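Side-chain contacts in D-alanyl transferase DltD (Enterococcus faecium TX0133A04, PDB 6PFX), which probably takes part in attaching D-alanine to lipoteichoic acid at the cell surface, as a membrane-associated DltD-family protein of the SGNH hydrolase clan: residues A[137-142]-A[275-280]; A[78-83]-A[144-149]; A[281-286]-A[375-380]; A[318-323]-A[379-384]. All blocks are in the same frame, centred on the assembly; numbering follows the deposited sequence.

Contact 1. Residues A[137-142]-A[275-280]; sequences TPADRY and FQLVLD
A139 and L277 mark the closest backbone approach, 6.1 Å between their CA atoms, where helices 138-147 and 271-284 run roughly antiparallel, the short segments at 147° with axes 10.3 Å apart. That separation is bridged mainly from one side by L277, whose two methyls divide the work. CD2 touches the backbone as well as the side chain of A139, lying 3.5 Å from A139 O and 3.9 Å from A139 CB. CD1 turns to Y142 and meets the ring at its edge, close to the ring plane, 3.9 Å from Y142 CD2. The tyrosine is directed there by CG standing anti to its own backbone N (chi1 176°), and its hydroxyl goes on to bond D274 in the facing helix. D280, three residues on from L277, meets the same methyl of A139: its carboxylate rests against A139 CB, with OD1 3.7 Å away, while OD1 also forms a salt bridge with K284. Water 1 donates to D280 OD2 at 2.8 Å and accepts from A139 N, a first-turn amide. T137 and D140 close this helix start as a capping box, in which T137 N gives D140 OD2 a nearly straight bond (3.0 Å, 176°) and the return bond from D140 N to T137 OG1 is weak. The interface is thus apolar at L277 and water-mediated at D280, whose negative charge beside a helix N-terminus would probably be favoured by the helix dipole.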
loop_
_atom_site.group_PDB
_atom_site.type_symbol
_atom_site.label_atom_id
_atom_site.label_comp_id
_atom_site.label_asym_id
_atom_site.label_seq_id
_atom_site.Cartn_x
_atom_site.Cartn_y
_atom_site.Cartn_z
ATOM N N THR A 137 -20.447 11.883 -2.552
ATOM C CA THR A 137 -20.725 10.549 -2.056
ATOM C C THR A 137 -20.280 10.438 -0.612
ATOM O O THR A 137 -19.544 11.286 -0.100
ATOM C CB THR A 137 -19.982 9.501 -2.891
ATOM O OG1 THR A 137 -18.563 9.627 -2.701
ATOM C CG2 THR A 137 -20.305 9.642 -4.360
ATOM N N PRO A 138 -20.702 9.388 0.087
ATOM C CA PRO A 138 -20.200 9.203 1.457
ATOM C C PRO A 138 -18.684 9.145 1.524
ATOM O O PRO A 138 -18.098 9.643 2.496
ATOM C CB PRO A 138 -20.885 7.906 1.909
ATOM C CG PRO A 138 -22.167 7.869 1.076
ATOM C CD PRO A 138 -21.728 8.389 -0.273
ATOM N N ALA A 139 -18.027 8.584 0.502
ATOM C CA ALA A 139 -16.566 8.589 0.468
ATOM C C ALA A 139 -16.026 10.014 0.506
ATOM O O ALA A 139 -15.081 10.311 1.251
ATOM C CB ALA A 139 -16.056 7.863 -0.774
ATOM N N ASP A 140 -16.622 10.913 -0.287
ATOM C CA ASP A 140 -16.151 12.290 -0.325
ATOM C C ASP A 140 -16.346 12.969 1.023
ATOM O O ASP A 140 -15.497 13.757 1.459
ATOM C CB ASP A 140 -16.912 13.077 -1.401
ATOM C CG ASP A 140 -16.697 12.535 -2.804
ATOM O OD1 ASP A 140 -15.543 12.229 -3.172
ATOM O OD2 ASP A 140 -17.691 12.440 -3.567
ATOM N N ARG A 141 -17.478 12.691 1.684
ATOM C CA ARG A 141 -17.750 13.300 2.979
ATOM C C ARG A 141 -16.759 12.803 4.015
ATOM O O ARG A 141 -16.268 13.584 4.837
ATOM C CB ARG A 141 -19.182 13.007 3.418
ATOM C CG ARG A 141 -20.247 13.566 2.483
ATOM C CD ARG A 141 -21.641 13.342 3.058
ATOM N NE ARG A 141 -21.912 14.261 4.157
ATOM C CZ ARG A 141 -23.020 14.253 4.888
ATOM N NH1 ARG A 141 -23.971 13.362 4.648
ATOM N NH2 ARG A 141 -23.171 15.139 5.864
ATOM N N TYR A 142 -16.437 11.506 3.971
ATOM C CA TYR A 142 -15.478 10.950 4.914
ATOM C C TYR A 142 -14.098 11.558 4.699
ATOM O O TYR A 142 -13.430 11.969 5.653
ATOM C CB TYR A 142 -15.425 9.421 4.793
ATOM C CG TYR A 142 -14.366 8.837 5.679
ATOM C CD1 TYR A 142 -14.581 8.676 7.041
ATOM C CD2 TYR A 142 -13.130 8.483 5.163
ATOM C CE1 TYR A 142 -13.598 8.171 7.863
ATOM C CE2 TYR A 142 -12.129 7.975 5.983
ATOM C CZ TYR A 142 -12.379 7.818 7.331
ATOM O OH TYR A 142 -11.422 7.318 8.181
ATOM N N PHE A 275 -8.984 2.854 4.630
ATOM C CA PHE A 275 -8.900 1.733 3.698
ATOM C C PHE A 275 -10.179 1.605 2.885
ATOM O O PHE A 275 -10.132 1.278 1.692
ATOM C CB PHE A 275 -8.613 0.435 4.493
ATOM C CG PHE A 275 -8.375 -0.767 3.618
ATOM C CD1 PHE A 275 -7.263 -0.826 2.827
ATOM C CD2 PHE A 275 -9.245 -1.845 3.610
ATOM C CE1 PHE A 275 -7.035 -1.893 2.009
ATOM C CE2 PHE A 275 -9.009 -2.934 2.780
ATOM C CZ PHE A 275 -7.908 -2.950 1.978
ATOM N N GLN A 276 -11.325 1.920 3.491
ATOM C CA GLN A 276 -12.578 1.901 2.749
ATOM C C GLN A 276 -12.562 2.869 1.570
ATOM O O GLN A 276 -13.209 2.609 0.549
ATOM C CB GLN A 276 -13.764 2.196 3.668
ATOM C CG GLN A 276 -15.099 2.056 2.957
ATOM C CD GLN A 276 -15.412 0.660 2.408
ATOM O OE1 GLN A 276 -14.851 -0.360 2.824
ATOM N NE2 GLN A 276 -16.336 0.626 1.470
ATOM N N LEU A 277 -11.853 3.996 1.694
ATOM C CA LEU A 277 -11.708 4.897 0.558
ATOM C C LEU A 277 -11.035 4.188 -0.607
ATOM O O LEU A 277 -11.479 4.297 -1.754
ATOM C CB LEU A 277 -10.877 6.113 0.957
ATOM C CG LEU A 277 -11.505 7.118 1.910
ATOM C CD1 LEU A 277 -10.496 8.162 2.340
ATOM C CD2 LEU A 277 -12.638 7.817 1.190
ATOM N N VAL A 278 -9.940 3.474 -0.331
ATOM C CA VAL A 278 -9.265 2.685 -1.358
ATOM C C VAL A 278 -10.231 1.718 -2.023
ATOM O O VAL A 278 -10.268 1.619 -3.250
ATOM C CB VAL A 278 -8.072 1.941 -0.731
ATOM C CG1 VAL A 278 -7.522 0.911 -1.664
ATOM C CG2 VAL A 278 -6.995 2.940 -0.267
ATOM N N LEU A 279 -10.998 0.962 -1.230
ATOM C CA LEU A 279 -11.952 0.002 -1.786
ATOM C C LEU A 279 -13.019 0.688 -2.634
ATOM O O LEU A 279 -13.411 0.176 -3.692
ATOM C CB LEU A 279 -12.592 -0.783 -0.644
ATOM C CG LEU A 279 -11.631 -1.594 0.229
ATOM C CD1 LEU A 279 -12.427 -2.510 1.167
ATOM C CD2 LEU A 279 -10.670 -2.401 -0.639
ATOM N N ASP A 280 -13.509 1.837 -2.176
ATOM C CA ASP A 280 -14.486 2.604 -2.941
ATOM C C ASP A 280 -13.951 2.916 -4.330
ATOM O O ASP A 280 -14.638 2.703 -5.336
ATOM C CB ASP A 280 -14.798 3.870 -2.140
ATOM C CG ASP A 280 -15.988 4.653 -2.670
ATOM O OD1 ASP A 280 -15.786 5.497 -3.569
ATOM O OD2 ASP A 280 -17.112 4.449 -2.154
HETATM O O HOH W 1 -19.025 6.250 -1.300
#

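Contact 2. Residues A[78-83]-A[144-149]; sequences QSLSQY and ARRLLT
L80, on the first turn of helix 79-89, supplies the whole of one side of this contact, and its two methyls part company to meet R146 and L147 near the end of helix 138-147. CD1 approaches the aliphatic root of the arginine, 4.3 Å from R146 CB, and reaches the guanidinium only obliquely. CD2 faces the branch end of L147, with 4.4 Å between L80 CD2 and L147 CD2. Both separations are those of loose van der Waals contact, the nearest CA atoms (L80 and R146) are 9.0 Å apart, and no hydrogen bond crosses. The leucine gains its reach from CG set anti to the backbone N (chi1 -164°), which extends the side chain toward the facing helix. Around this first shell, F117 of helix 114-120 touches both L80 and L147, and L163 of helix 157-167 packs on L147. The polar end of R146 is directed elsewhere: NE makes a salt bridge with D274 in helix 271-284, outside both segments. On the backbone of the same residue, R146 O accepts two bonds from T149, through OG1 at 2.8 Å, in the carbonyl plane, and through the backbone N at 3.0 Å, which ties T149 back to R146. R146 therefore serves two environments, its methylene stem packing on L80 while its charge is probably offset by D274 of a third helix, so the join between the two segments themselves is wholly apolar.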
loop_
_atom_site.group_PDB
_atom_site.type_symbol
_atom_site.label_atom_id
_atom_site.label_comp_id
_atom_site.label_asym_id
_atom_site.label_seq_id
_atom_site.Cartn_x
_atom_site.Cartn_y
_atom_site.Cartn_z
ATOM N N GLN A 78 0.075 5.106 3.776
ATOM C CA GLN A 78 -1.022 4.251 4.232
ATOM C C GLN A 78 -2.244 4.493 3.346
ATOM O O GLN A 78 -2.104 4.984 2.221
ATOM C CB GLN A 78 -1.305 4.483 5.722
ATOM C CG GLN A 78 -0.041 4.380 6.583
ATOM C CD GLN A 78 -0.250 4.252 8.109
ATOM O OE1 GLN A 78 0.737 4.160 8.848
ATOM N NE2 GLN A 78 -1.499 4.244 8.581
ATOM N N SER A 79 -3.446 4.148 3.815
ATOM C CA SER A 79 -4.572 4.061 2.882
ATOM C C SER A 79 -4.984 5.425 2.337
ATOM O O SER A 79 -5.318 5.543 1.153
ATOM C CB SER A 79 -5.773 3.360 3.521
ATOM O OG SER A 79 -5.476 1.997 3.761
ATOM N N LEU A 80 -4.989 6.460 3.182
ATOM C CA LEU A 80 -5.420 7.782 2.739
ATOM C C LEU A 80 -4.515 8.297 1.624
ATOM O O LEU A 80 -4.990 8.749 0.575
ATOM C CB LEU A 80 -5.431 8.737 3.930
ATOM C CG LEU A 80 -6.185 10.049 3.770
ATOM C CD1 LEU A 80 -6.462 10.609 5.150
ATOM C CD2 LEU A 80 -5.376 11.021 2.981
ATOM N N SER A 81 -3.199 8.189 1.814
ATOM C CA SER A 81 -2.279 8.657 0.786
ATOM C C SER A 81 -2.448 7.861 -0.499
ATOM O O SER A 81 -2.436 8.425 -1.600
ATOM C CB SER A 81 -0.840 8.539 1.274
ATOM O OG SER A 81 -0.625 9.424 2.349
ATOM N N GLN A 82 -2.609 6.548 -0.395
ATOM C CA GLN A 82 -2.716 5.782 -1.637
ATOM C C GLN A 82 -4.065 5.981 -2.310
ATOM O O GLN A 82 -4.149 5.927 -3.542
ATOM C CB GLN A 82 -2.298 4.337 -1.403
ATOM C CG GLN A 82 -0.743 4.295 -1.332
ATOM C CD GLN A 82 -0.149 2.993 -0.846
ATOM O OE1 GLN A 82 0.434 2.244 -1.626
ATOM N NE2 GLN A 82 -0.231 2.750 0.455
ATOM N N TYR A 83 -5.117 6.259 -1.537
ATOM C CA TYR A 83 -6.364 6.704 -2.144
ATOM C C TYR A 83 -6.155 7.949 -2.999
ATOM O O TYR A 83 -6.713 8.056 -4.094
ATOM C CB TYR A 83 -7.422 7.020 -1.084
ATOM C CG TYR A 83 -8.701 7.586 -1.680
ATOM C CD1 TYR A 83 -9.636 6.746 -2.251
ATOM C CD2 TYR A 83 -8.970 8.952 -1.676
ATOM C CE1 TYR A 83 -10.817 7.242 -2.805
ATOM C CE2 TYR A 83 -10.144 9.456 -2.232
ATOM C CZ TYR A 83 -11.068 8.591 -2.788
ATOM O OH TYR A 83 -12.244 9.067 -3.347
ATOM N N ALA A 144 -13.327 14.422 3.382
ATOM C CA ALA A 144 -13.310 15.815 3.816
ATOM C C ALA A 144 -13.208 15.898 5.331
ATOM O O ALA A 144 -12.430 16.695 5.868
ATOM C CB ALA A 144 -14.559 16.550 3.329
ATOM N N ARG A 145 -13.954 15.040 6.029
ATOM C CA ARG A 145 -13.890 14.992 7.484
ATOM C C ARG A 145 -12.481 14.673 7.954
ATOM O O ARG A 145 -11.978 15.280 8.908
ATOM C CB ARG A 145 -14.861 13.930 8.005
ATOM C CG ARG A 145 -16.300 14.377 8.055
ATOM C CD ARG A 145 -17.118 13.596 9.079
ATOM N NE ARG A 145 -17.110 12.145 8.879
ATOM C CZ ARG A 145 -17.829 11.504 7.958
ATOM N NH1 ARG A 145 -18.607 12.182 7.124
ATOM N NH2 ARG A 145 -17.768 10.183 7.868
ATOM N N ARG A 146 -11.824 13.729 7.293
ATOM C CA ARG A 146 -10.482 13.354 7.708
ATOM C C ARG A 146 -9.501 14.480 7.439
ATOM O O ARG A 146 -8.694 14.836 8.305
ATOM C CB ARG A 146 -10.043 12.107 6.960
ATOM C CG ARG A 146 -10.685 10.842 7.444
ATOM C CD ARG A 146 -10.119 10.450 8.799
ATOM N NE ARG A 146 -8.856 9.717 8.713
ATOM C CZ ARG A 146 -7.850 9.836 9.577
ATOM N NH1 ARG A 146 -7.925 10.690 10.588
ATOM N NH2 ARG A 146 -6.757 9.113 9.417
ATOM N N LEU A 147 -9.542 15.040 6.229
ATOM C CA LEU A 147 -8.579 16.068 5.869
ATOM C C LEU A 147 -8.667 17.253 6.807
ATOM O O LEU A 147 -7.638 17.865 7.118
ATOM C CB LEU A 147 -8.823 16.530 4.430
ATOM C CG LEU A 147 -8.499 15.484 3.374
ATOM C CD1 LEU A 147 -8.856 15.934 1.992
ATOM C CD2 LEU A 147 -7.005 15.114 3.387
ATOM N N LEU A 148 -9.873 17.574 7.282
ATOM C CA LEU A 148 -10.071 18.715 8.161
ATOM C C LEU A 148 -9.473 18.521 9.547
ATOM O O LEU A 148 -9.514 19.465 10.343
ATOM C CB LEU A 148 -11.558 19.016 8.315
ATOM C CG LEU A 148 -12.199 19.723 7.126
ATOM C CD1 LEU A 148 -13.704 19.640 7.207
ATOM C CD2 LEU A 148 -11.732 21.165 7.075
ATOM N N THR A 149 -8.934 17.337 9.859
ATOM C CA THR A 149 -8.283 17.106 11.145
ATOM C C THR A 149 -6.777 17.339 11.097
ATOM O O THR A 149 -6.127 17.332 12.146
ATOM C CB THR A 149 -8.578 15.694 11.693
ATOM O OG1 THR A 149 -7.877 14.688 10.948
ATOM C CG2 THR A 149 -10.075 15.412 11.668
#

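Contact 3. Residues A[281-286]-A[375-380]; sequences QLAKNH and YHLDDA
Y375 lies against A283 in the last turn of helix 271-284, the two CA atoms 6.1 Å apart. From its root, Y375 CB touches A283 CB at 3.8 Å, and CG keeps the same methyl within reach. CD2 comes in tighter, 3.5 Å from A283 CA and 3.6 Å from A283 CB, and CE2 passes on over the helix backbone toward L282 O, 4.4 Å away. With CG anti to the carbonyl carbon (chi1 -58°), the ring is laid obliquely along the helix end, and at its tip OH bonds N287 O, just past the H286 Schellman motif that ends the helix. L377 reaches the same alanine methyl, its CD1 3.8 Å from A283 CB, so that A283 is shared by two side chains of the loop segment 375-380. The loop between helices 351-365 and 384-388 thus runs over the C-terminal end of helix 271-284, F327 stacks on Y375, and L282 packs on V289 and F291 of strand 288-293 of the parallel sheet.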
loop_
_atom_site.group_PDB
_atom_site.type_symbol
_atom_site.label_atom_id
_atom_site.label_comp_id
_atom_site.label_asym_id
_atom_site.label_seq_id
_atom_site.Cartn_x
_atom_site.Cartn_y
_atom_site.Cartn_z
ATOM N N GLN A 281 -12.717 3.403 -4.409
ATOM C CA GLN A 281 -12.163 3.788 -5.699
ATOM C C GLN A 281 -11.820 2.573 -6.554
ATOM O O GLN A 281 -12.037 2.593 -7.768
ATOM C CB GLN A 281 -10.958 4.704 -5.499
ATOM C CG GLN A 281 -10.439 5.361 -6.767
ATOM C CD GLN A 281 -11.398 6.393 -7.349
ATOM O OE1 GLN A 281 -12.336 6.824 -6.693
ATOM N NE2 GLN A 281 -11.160 6.784 -8.594
ATOM N N LEU A 282 -11.288 1.507 -5.950
ATOM C CA LEU A 282 -11.001 0.295 -6.707
ATOM C C LEU A 282 -12.275 -0.253 -7.319
ATOM O O LEU A 282 -12.296 -0.651 -8.488
ATOM C CB LEU A 282 -10.351 -0.745 -5.799
ATOM C CG LEU A 282 -8.928 -0.380 -5.406
ATOM C CD1 LEU A 282 -8.525 -1.272 -4.230
ATOM C CD2 LEU A 282 -7.954 -0.587 -6.503
ATOM N N ALA A 283 -13.371 -0.206 -6.569
ATOM C CA ALA A 283 -14.626 -0.736 -7.081
ATOM C C ALA A 283 -15.165 0.150 -8.195
ATOM O O ALA A 283 -15.614 -0.351 -9.234
ATOM C CB ALA A 283 -15.626 -0.879 -5.931
ATOM N N LYS A 284 -15.096 1.472 -8.015
ATOM C CA LYS A 284 -15.624 2.385 -9.032
ATOM C C LYS A 284 -14.848 2.279 -10.336
ATOM O O LYS A 284 -15.429 2.446 -11.415
ATOM C CB LYS A 284 -15.660 3.815 -8.488
ATOM C CG LYS A 284 -16.763 3.985 -7.439
ATOM C CD LYS A 284 -16.763 5.337 -6.736
ATOM C CE LYS A 284 -17.852 5.412 -5.656
ATOM N NZ LYS A 284 -17.676 6.612 -4.774
ATOM N N ASN A 285 -13.554 1.973 -10.259
ATOM C CA ASN A 285 -12.720 1.770 -11.432
ATOM C C ASN A 285 -12.829 0.374 -12.032
ATOM O O ASN A 285 -12.176 0.098 -13.049
ATOM C CB ASN A 285 -11.245 1.920 -11.055
ATOM C CG ASN A 285 -10.823 3.333 -10.885
ATOM O OD1 ASN A 285 -11.446 4.257 -11.404
ATOM N ND2 ASN A 285 -9.713 3.516 -10.181
ATOM N N HIS A 286 -13.589 -0.524 -11.416
ATOM C CA HIS A 286 -13.649 -1.922 -11.847
ATOM C C HIS A 286 -12.260 -2.563 -11.891
ATOM O O HIS A 286 -11.933 -3.341 -12.794
ATOM C CB HIS A 286 -14.413 -2.055 -13.169
ATOM C CG HIS A 286 -15.773 -1.418 -13.128
ATOM N ND1 HIS A 286 -16.818 -1.944 -12.398
ATOM C CD2 HIS A 286 -16.247 -0.285 -13.698
ATOM C CE1 HIS A 286 -17.880 -1.170 -12.530
ATOM N NE2 HIS A 286 -17.561 -0.156 -13.314
ATOM N N TYR A 375 -18.632 -5.943 -7.211
ATOM C CA TYR A 375 -18.518 -5.277 -5.927
ATOM C C TYR A 375 -19.857 -4.775 -5.423
ATOM O O TYR A 375 -20.714 -4.332 -6.199
ATOM C CB TYR A 375 -17.509 -4.132 -6.001
ATOM C CG TYR A 375 -16.142 -4.607 -6.437
ATOM C CD1 TYR A 375 -15.466 -5.556 -5.683
ATOM C CD2 TYR A 375 -15.527 -4.123 -7.592
ATOM C CE1 TYR A 375 -14.220 -6.013 -6.056
ATOM C CE2 TYR A 375 -14.275 -4.573 -7.972
ATOM C CZ TYR A 375 -13.632 -5.521 -7.203
ATOM O OH TYR A 375 -12.393 -5.970 -7.543
ATOM N N HIS A 376 -20.014 -4.845 -4.104
ATOM C CA HIS A 376 -21.175 -4.316 -3.392
ATOM C C HIS A 376 -20.626 -3.471 -2.252
ATOM O O HIS A 376 -20.430 -3.980 -1.144
ATOM C CB HIS A 376 -22.049 -5.446 -2.901
ATOM C CG HIS A 376 -22.706 -6.191 -4.012
ATOM N ND1 HIS A 376 -22.205 -7.371 -4.518
ATOM C CD2 HIS A 376 -23.791 -5.889 -4.762
ATOM C CE1 HIS A 376 -22.971 -7.776 -5.516
ATOM N NE2 HIS A 376 -23.939 -6.894 -5.683
ATOM N N LEU A 377 -20.367 -2.189 -2.525
ATOM C CA LEU A 377 -19.805 -1.318 -1.503
ATOM C C LEU A 377 -20.814 -1.032 -0.394
ATOM O O LEU A 377 -22.018 -0.890 -0.636
ATOM C CB LEU A 377 -19.317 -0.004 -2.100
ATOM C CG LEU A 377 -18.140 -0.127 -3.062
ATOM C CD1 LEU A 377 -17.956 1.177 -3.806
ATOM C CD2 LEU A 377 -16.874 -0.518 -2.314
ATOM N N ASP A 378 -20.312 -0.965 0.839
ATOM C CA ASP A 378 -21.119 -0.604 1.995
ATOM C C ASP A 378 -20.460 0.565 2.706
ATOM O O ASP A 378 -19.360 0.430 3.254
ATOM C CB ASP A 378 -21.247 -1.778 2.956
ATOM C CG ASP A 378 -22.304 -1.549 4.014
ATOM O OD1 ASP A 378 -22.739 -0.391 4.238
ATOM O OD2 ASP A 378 -22.724 -2.551 4.614
ATOM N N ASP A 379 -21.155 1.697 2.736
ATOM C CA ASP A 379 -20.627 2.895 3.369
ATOM C C ASP A 379 -20.562 2.784 4.888
ATOM O O ASP A 379 -19.908 3.621 5.517
ATOM C CB ASP A 379 -21.457 4.094 2.905
ATOM C CG ASP A 379 -21.321 4.364 1.408
ATOM O OD1 ASP A 379 -20.192 4.327 0.881
ATOM O OD2 ASP A 379 -22.353 4.634 0.752
ATOM N N ALA A 380 -21.185 1.768 5.498
ATOM C CA ALA A 380 -21.001 1.548 6.927
ATOM C C ALA A 380 -19.528 1.416 7.294
ATOM O O ALA A 380 -19.154 1.624 8.454
ATOM C CB ALA A 380 -21.717 0.270 7.380
#

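Contact 4. Residues A[318-323]-A[379-384]; sequences IKFQLN and DAFFSK
The 3-10 turn 379-382, which leads into helix 384-388, puts F381 against helix 308-323, where Q321 and F320 receive its ring from two directions. Q321 CG sits over one face in a CH-pi contact, 3.8 Å from the F381 ring centroid and 16° off the ring normal. Its chain, with CG anti to the backbone N (chi1 -174°) and extended beyond, slides along the phenyl in the opposite direction, so that the terminal amide lies almost parallel to the ring, 4° between the planes. F320 comes to the rim instead: F320 CE1 lies near the F381 ring plane, 4.0 Å from F381 CZ, and the two side chains cross at about a right angle. Helix 308-323 leads into strand 330-332 at the edge of the parallel sheet, the alpha/beta arrangement expected of the SGNH hydrolase clan, and F381 also touches Q276 of helix 271-284. Hydrogen bonds hold the Q321 amide at both ends, OE1 accepting from W386 NE1 and NE2 donating to Q276 OE1 and F272 O. The turn is closed at A380 O, which accepts from S383 OG at 2.7 Å and from S383 N at 3.0 Å, while S383 caps helix 384-388 through W386 N.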
loop_
_atom_site.group_PDB
_atom_site.type_symbol
_atom_site.label_atom_id
_atom_site.label_comp_id
_atom_site.label_asym_id
_atom_site.label_seq_id
_atom_site.Cartn_x
_atom_site.Cartn_y
_atom_site.Cartn_z
ATOM N N ILE A 318 -10.142 -7.464 8.452
ATOM C CA ILE A 318 -9.910 -6.887 7.125
ATOM C C ILE A 318 -10.482 -7.780 6.033
ATOM O O ILE A 318 -11.006 -7.277 5.030
ATOM C CB ILE A 318 -8.428 -6.515 6.921
ATOM C CG1 ILE A 318 -8.300 -5.342 5.943
ATOM C CG2 ILE A 318 -7.619 -7.691 6.475
ATOM C CD1 ILE A 318 -8.873 -4.052 6.480
ATOM N N LYS A 319 -10.438 -9.103 6.227
ATOM C CA LYS A 319 -11.021 -10.027 5.258
ATOM C C LYS A 319 -12.540 -9.937 5.236
ATOM O O LYS A 319 -13.141 -10.044 4.163
ATOM C CB LYS A 319 -10.504 -11.446 5.488
ATOM C CG LYS A 319 -9.022 -11.569 5.133
ATOM C CD LYS A 319 -8.550 -13.009 4.974
ATOM C CE LYS A 319 -8.992 -13.900 6.101
ATOM N NZ LYS A 319 -8.301 -15.221 5.993
ATOM N N PHE A 320 -13.176 -9.689 6.385
ATOM C CA PHE A 320 -14.610 -9.421 6.375
ATOM C C PHE A 320 -14.917 -8.178 5.548
ATOM O O PHE A 320 -15.835 -8.178 4.716
ATOM C CB PHE A 320 -15.117 -9.260 7.806
ATOM C CG PHE A 320 -16.575 -8.951 7.893
ATOM C CD1 PHE A 320 -17.029 -7.643 7.873
ATOM C CD2 PHE A 320 -17.499 -9.973 7.985
ATOM C CE1 PHE A 320 -18.389 -7.362 7.953
ATOM C CE2 PHE A 320 -18.847 -9.700 8.065
ATOM C CZ PHE A 320 -19.294 -8.396 8.034
ATOM N N GLN A 321 -14.130 -7.115 5.729
ATOM C CA GLN A 321 -14.385 -5.884 4.981
ATOM C C GLN A 321 -14.213 -6.119 3.484
ATOM O O GLN A 321 -14.994 -5.613 2.665
ATOM C CB GLN A 321 -13.439 -4.774 5.460
ATOM C CG GLN A 321 -13.699 -3.369 4.844
ATOM C CD GLN A 321 -12.915 -2.279 5.570
ATOM O OE1 GLN A 321 -12.308 -2.541 6.617
ATOM N NE2 GLN A 321 -12.903 -1.071 5.017
ATOM N N LEU A 322 -13.197 -6.900 3.116
ATOM C CA LEU A 322 -12.922 -7.196 1.714
ATOM C C LEU A 322 -13.988 -8.119 1.138
ATOM O O LEU A 322 -14.660 -7.772 0.161
ATOM C CB LEU A 322 -11.515 -7.805 1.614
ATOM C CG LEU A 322 -10.366 -6.816 1.830
ATOM C CD1 LEU A 322 -9.029 -7.499 1.984
ATOM C CD2 LEU A 322 -10.277 -5.828 0.669
ATOM N N ASN A 323 -14.168 -9.292 1.754
ATOM C CA ASN A 323 -15.046 -10.318 1.207
ATOM C C ASN A 323 -16.498 -9.862 1.178
ATOM O O ASN A 323 -17.236 -10.178 0.235
ATOM C CB ASN A 323 -14.936 -11.597 2.038
ATOM C CG ASN A 323 -13.606 -12.289 1.890
ATOM O OD1 ASN A 323 -12.891 -12.111 0.900
ATOM N ND2 ASN A 323 -13.278 -13.120 2.865
ATOM N N ASP A 379 -21.155 1.697 2.736
ATOM C CA ASP A 379 -20.627 2.895 3.369
ATOM C C ASP A 379 -20.562 2.784 4.888
ATOM O O ASP A 379 -19.908 3.621 5.517
ATOM C CB ASP A 379 -21.457 4.094 2.905
ATOM C CG ASP A 379 -21.321 4.364 1.408
ATOM O OD1 ASP A 379 -20.192 4.327 0.881
ATOM O OD2 ASP A 379 -22.353 4.634 0.752
ATOM N N ALA A 380 -21.185 1.768 5.498
ATOM C CA ALA A 380 -21.001 1.548 6.927
ATOM C C ALA A 380 -19.528 1.416 7.294
ATOM O O ALA A 380 -19.154 1.624 8.454
ATOM C CB ALA A 380 -21.717 0.270 7.380
ATOM N N PHE A 381 -18.680 1.004 6.350
ATOM C CA PHE A 381 -17.270 0.815 6.694
ATOM C C PHE A 381 -16.535 2.138 6.922
ATOM O O PHE A 381 -15.381 2.112 7.361
ATOM C CB PHE A 381 -16.587 -0.051 5.627
ATOM C CG PHE A 381 -16.997 -1.500 5.660
ATOM C CD1 PHE A 381 -16.632 -2.315 6.729
ATOM C CD2 PHE A 381 -17.702 -2.065 4.601
ATOM C CE1 PHE A 381 -16.995 -3.639 6.743
ATOM C CE2 PHE A 381 -18.083 -3.391 4.632
ATOM C CZ PHE A 381 -17.702 -4.184 5.690
ATOM N N PHE A 382 -17.179 3.287 6.659
ATOM C CA PHE A 382 -16.644 4.597 7.037
ATOM C C PHE A 382 -16.934 4.957 8.496
ATOM O O PHE A 382 -16.364 5.935 9.003
ATOM C CB PHE A 382 -17.200 5.706 6.103
ATOM C CG PHE A 382 -16.699 5.616 4.690
ATOM C CD1 PHE A 382 -15.333 5.637 4.410
ATOM C CD2 PHE A 382 -17.589 5.521 3.640
ATOM C CE1 PHE A 382 -14.868 5.536 3.094
ATOM C CE2 PHE A 382 -17.135 5.421 2.332
ATOM C CZ PHE A 382 -15.764 5.432 2.063
ATOM N N SER A 383 -17.781 4.183 9.178
ATOM C CA SER A 383 -18.295 4.566 10.484
ATOM C C SER A 383 -17.317 4.267 11.607
ATOM O O SER A 383 -16.490 3.351 11.514
ATOM C CB SER A 383 -19.598 3.819 10.801
ATOM O OG SER A 383 -19.357 2.445 11.059
ATOM N N LYS A 384 -17.458 5.025 12.698
ATOM C CA LYS A 384 -16.687 4.745 13.901
ATOM C C LYS A 384 -17.047 3.386 14.480
ATOM O O LYS A 384 -16.202 2.732 15.103
ATOM C CB LYS A 384 -16.883 5.857 14.936
ATOM C CG LYS A 384 -16.258 7.181 14.530
ATOM C CD LYS A 384 -15.218 7.682 15.525
ATOM C CE LYS A 384 -14.568 8.961 15.022
ATOM N NZ LYS A 384 -13.617 9.532 16.017
#

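Overall arrangement
Helix 271-284 supplies segments to two of the four contacts, giving residues 275-280 to contact 1 and 281-286 to contact 3, whose centres lie about 9 Å apart. Helix 138-147 is likewise shared by contacts 1 and 2, also about 9 Å apart, and their segments alternate along the chain. Contacts 3 and 4 come later, both ending on the loop between helices 351-365 and 384-388, with D379 and A380 in common. Contacts 1 and 4, about 11 Å apart between centres, touch through Q276, whereas contacts 2 and 4 do not touch. Sequence-distant helices and the loop before helix 384-388 are thereby assembled around one helix, which leads into strand 288-293 of the parallel sheet.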